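Local coordinates for protein 4-aminobutyrate transaminase (Acinetobacter baumannii, PDB 6WOP) that catalyses the pyridoxal-phosphate-dependent transfer of an amino group from 4-aminobutyrate to 2-oxoglutarate, as a class-III aminotransferase, at residues Tyr27-Glu32 and Trp37-Asn42. Sequence-based numbering, arbitrary orientation.
Sequences YAEKAE and WDKEGN
Trp37 sits opposite two residues, Glu29 and Lys30, a classic beta bulge in the antiparallel hairpin. Trp37 N donates to Lys30 O at 2.8 Å, nearly straight at 170°. Trp37 O takes two N-H groups: Glu29 N at 2.8 Å, and Lys30 N in a longer, weak bond. Beyond the bulge Ala28 pairs with Asp38 as a non-hydrogen-bonded pair. There Tyr27 O receives a CA-H...O contact from Asp38 CA at 3.2 Å and a weak bond from Lys39 N.

Packing centres on the indole of Trp37. The side chains of Lys30 and Trp37 run side by side in the same direction, with Lys30 CG 3.9 Å from Trp37 CE3. Lys30 O sits at the ring edge, near its plane, and Glu32 CB approaches Trp37 CZ3. At the other end, Lys39 CD packs on Tyr27 CB at 3.6 Å.

Charged groups meet at Glu29. Lys39 bends at chi3 and chi4 (59° and 62°), which brings NZ round to a salt bridge with Glu29 OE1 at 3.6 Å. The two chains cross at about a right angle. A water donates to Lys39 O at 2.6 Å and, more weakly, to Glu29 OE1.

A type I turn, Asp38 to Gly41, is closed by Gly41 N on Asp38 O. Asp38 OD1 takes Glu40 N weakly. Just past the turn, OD1 accepts Asn42 N from above the carboxylate plane, and OD2 uses its syn lone pair for Asn42 ND2.

Strand 35-38 lies between 28-32 and 43-46, antiparallel to both. Helix 4-15 meets Tyr27, whose OH is hydrogen-bonded to Asn9. Arg59 pairs with Glu32. Strand 28-32 is outermost within this chain, but the second subunit makes backbone hydrogen bonds to Ala28 and Ala31, and its Glu85 salt-bridges Lys39.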
ATOM      1  N   TYR A  27     -21.036  34.476 -13.095  1.00 23.47           N
ATOM      2  CA  TYR A  27     -19.764  34.206 -13.779  1.00 23.73           C
ATOM      3  C   TYR A  27     -18.913  35.474 -13.790  1.00 23.42           C
ATOM      4  O   TYR A  27     -19.451  36.573 -13.949  1.00 25.14           O
ATOM      5  CB  TYR A  27     -20.000  33.740 -15.235  1.00 23.04           C
ATOM      6  CG  TYR A  27     -20.560  32.366 -15.293  1.00 26.11           C
ATOM      7  CD1 TYR A  27     -21.891  32.089 -14.907  1.00 26.74           C
ATOM      8  CD2 TYR A  27     -19.755  31.324 -15.694  1.00 22.87           C
ATOM      9  CE1 TYR A  27     -22.384  30.767 -14.921  1.00 27.37           C
ATOM     10  CE2 TYR A  27     -20.251  29.982 -15.713  1.00 21.13           C
ATOM     11  CZ  TYR A  27     -21.556  29.729 -15.341  1.00 25.01           C
ATOM     12  OH  TYR A  27     -21.973  28.399 -15.364  1.00 26.25           O
ATOM     13  N   ALA A  28     -17.598  35.335 -13.657  1.00 21.51           N
ATOM     14  CA  ALA A  28     -16.752  36.508 -13.591  1.00 20.76           C
ATOM     15  C   ALA A  28     -16.536  37.083 -14.989  1.00 21.12           C
ATOM     16  O   ALA A  28     -16.271  36.360 -15.964  1.00 22.04           O
ATOM     17  CB  ALA A  28     -15.407  36.176 -12.961  1.00 20.08           C
ATOM     18  N   GLU A  29     -16.633  38.396 -15.072  1.00 18.67           N
ATOM     19  CA  GLU A  29     -16.330  39.109 -16.305  1.00 21.02           C
ATOM     20  C   GLU A  29     -15.044  39.922 -16.212  1.00 19.44           C
ATOM     21  O   GLU A  29     -14.312  40.037 -17.199  1.00 21.31           O
ATOM     22  CB  GLU A  29     -17.512  40.031 -16.658  1.00 27.24           C
ATOM     23  CG  GLU A  29     -17.229  40.965 -17.790  1.00 37.63           C
ATOM     24  CD  GLU A  29     -17.218  40.274 -19.119  1.00 45.23           C
ATOM     25  OE1 GLU A  29     -18.021  39.339 -19.289  1.00 44.59           O
ATOM     26  OE2 GLU A  29     -16.414  40.683 -19.989  1.00 50.41           O
ATOM     27  N   LYS A  30     -14.718  40.428 -15.032  1.00 18.52           N
ATOM     28  CA  LYS A  30     -13.555  41.285 -14.862  1.00 19.90           C
ATOM     29  C   LYS A  30     -13.275  41.337 -13.368  1.00 20.32           C
ATOM     30  O   LYS A  30     -14.202  41.204 -12.566  1.00 21.06           O
ATOM     31  CB  LYS A  30     -13.831  42.731 -15.413  1.00 17.73           C
ATOM     32  CG  LYS A  30     -12.651  43.591 -15.266  1.00 20.43           C
ATOM     33  CD  LYS A  30     -12.814  44.926 -16.014  1.00 31.18           C
ATOM     34  CE  LYS A  30     -11.439  45.606 -16.248  1.00 36.79           C
ATOM     35  NZ  LYS A  30     -11.597  46.998 -16.838  1.00 40.14           N
ATOM     36  N   ALA A  31     -12.012  41.532 -12.997  1.00 14.44           N
ATOM     37  CA  ALA A  31     -11.693  41.659 -11.582  1.00 19.20           C
ATOM     38  C   ALA A  31     -10.495  42.584 -11.471  1.00 18.58           C
ATOM     39  O   ALA A  31      -9.654  42.617 -12.370  1.00 17.71           O
ATOM     40  CB  ALA A  31     -11.382  40.299 -10.907  1.00 18.08           C
ATOM     41  N   GLU A  32     -10.454  43.379 -10.410  1.00 17.56           N
ATOM     42  CA  GLU A  32      -9.319  44.288 -10.240  1.00 15.34           C
ATOM     43  C   GLU A  32      -9.204  44.625  -8.764  1.00 18.71           C
ATOM     44  O   GLU A  32     -10.149  45.186  -8.163  1.00 19.02           O
ATOM     45  CB  GLU A  32      -9.438  45.579 -11.108  1.00 17.32           C
ATOM     46  CG  GLU A  32      -8.026  46.289 -11.274  1.00 17.75           C
ATOM     47  CD  GLU A  32      -7.993  47.345 -12.390  1.00 27.58           C
ATOM     48  OE1 GLU A  32      -8.798  47.256 -13.307  1.00 29.50           O
ATOM     49  OE2 GLU A  32      -7.168  48.267 -12.315  1.00 32.90           O
ATOM     50  N   TRP A  37     -16.477  41.802 -11.117  1.00 19.52           N
ATOM     51  CA  TRP A  37     -17.719  42.158 -11.816  1.00 24.05           C
ATOM     52  C   TRP A  37     -18.266  40.926 -12.506  1.00 25.79           C
ATOM     53  O   TRP A  37     -17.494  40.136 -13.062  1.00 25.38           O
ATOM     54  CB  TRP A  37     -17.505  43.229 -12.895  1.00 23.32           C
ATOM     55  CG  TRP A  37     -17.226  44.611 -12.389  1.00 27.17           C
ATOM     56  CD1 TRP A  37     -18.133  45.611 -12.168  1.00 29.98           C
ATOM     57  CD2 TRP A  37     -15.943  45.147 -12.064  1.00 25.63           C
ATOM     58  NE1 TRP A  37     -17.496  46.727 -11.691  1.00 31.00           N
ATOM     59  CE2 TRP A  37     -16.143  46.489 -11.658  1.00 29.24           C
ATOM     60  CE3 TRP A  37     -14.636  44.632 -12.098  1.00 24.00           C
ATOM     61  CZ2 TRP A  37     -15.081  47.324 -11.264  1.00 28.80           C
ATOM     62  CZ3 TRP A  37     -13.549  45.472 -11.730  1.00 22.04           C
ATOM     63  CH2 TRP A  37     -13.793  46.808 -11.326  1.00 25.86           C
ATOM     64  N   ASP A  38     -19.573  40.748 -12.466  1.00 27.79           N
ATOM     65  CA  ASP A  38     -20.148  39.634 -13.182  1.00 30.65           C
ATOM     66  C   ASP A  38     -20.498  40.078 -14.595  1.00 32.45           C
ATOM     67  O   ASP A  38     -20.320  41.237 -14.995  1.00 28.91           O
ATOM     68  CB  ASP A  38     -21.358  39.033 -12.432  1.00 31.75           C
ATOM     69  CG  ASP A  38     -22.582  39.961 -12.392  1.00 34.69           C
ATOM     70  OD1 ASP A  38     -22.616  41.009 -13.084  1.00 34.69           O
ATOM     71  OD2 ASP A  38     -23.511  39.647 -11.618  1.00 37.39           O
ATOM     72  N   LYS A  39     -21.056  39.133 -15.350  1.00 35.95           N
ATOM     73  CA  LYS A  39     -21.312  39.380 -16.747  1.00 42.46           C
ATOM     74  C   LYS A  39     -22.390  40.418 -16.941  1.00 47.19           C
ATOM     75  O   LYS A  39     -22.424  41.051 -18.000  1.00 48.16           O
ATOM     76  CB  LYS A  39     -21.667  38.058 -17.439  1.00 46.68           C
ATOM     77  CG  LYS A  39     -20.501  37.030 -17.385  1.00 46.31           C
ATOM     78  CD  LYS A  39     -20.885  35.735 -18.056  1.00 49.10           C
ATOM     79  CE  LYS A  39     -21.256  35.985 -19.489  1.00 51.94           C
ATOM     80  NZ  LYS A  39     -20.071  36.531 -20.209  1.00 52.95           N
ATOM     81  N   GLU A  40     -23.231  40.642 -15.926  1.00 46.39           N
ATOM     82  CA  GLU A  40     -24.261  41.666 -16.001  1.00 47.67           C
ATOM     83  C   GLU A  40     -23.868  42.993 -15.390  1.00 44.29           C
ATOM     84  O   GLU A  40     -24.686  43.902 -15.382  1.00 46.10           O
ATOM     85  CB  GLU A  40     -25.544  41.170 -15.346  1.00 52.75           C
ATOM     86  CG  GLU A  40     -26.098  39.904 -15.991  1.00 57.26           C
ATOM     87  CD  GLU A  40     -26.180  38.752 -15.016  1.00 60.94           C
ATOM     88  OE1 GLU A  40     -25.114  38.231 -14.579  1.00 62.09           O
ATOM     89  OE2 GLU A  40     -27.320  38.367 -14.683  1.00 62.85           O
ATOM     90  N   GLY A  41     -22.644  43.148 -14.903  1.00 41.15           N
ATOM     91  CA  GLY A  41     -22.183  44.439 -14.426  1.00 38.67           C
ATOM     92  C   GLY A  41     -22.233  44.615 -12.920  1.00 35.92           C
ATOM     93  O   GLY A  41     -21.735  45.641 -12.421  1.00 35.07           O
ATOM     94  N   ASN A  42     -22.831  43.664 -12.188  1.00 33.35           N
ATOM     95  CA  ASN A  42     -22.909  43.751 -10.733  1.00 27.59           C
ATOM     96  C   ASN A  42     -21.508  43.692 -10.144  1.00 25.66           C
ATOM     97  O   ASN A  42     -20.661  42.923 -10.585  1.00 25.00           O
ATOM     98  CB  ASN A  42     -23.734  42.606 -10.148  1.00 29.98           C
ATOM     99  CG  ASN A  42     -25.159  42.583 -10.679  1.00 36.76           C
ATOM    100  OD1 ASN A  42     -25.888  43.556 -10.542  1.00 37.82           O
ATOM    101  ND2 ASN A  42     -25.541  41.480 -11.309  1.00 38.49           N
TER
HETATM  102  O   HOH W   1     -20.584  40.864 -19.844  1.00 55.68           O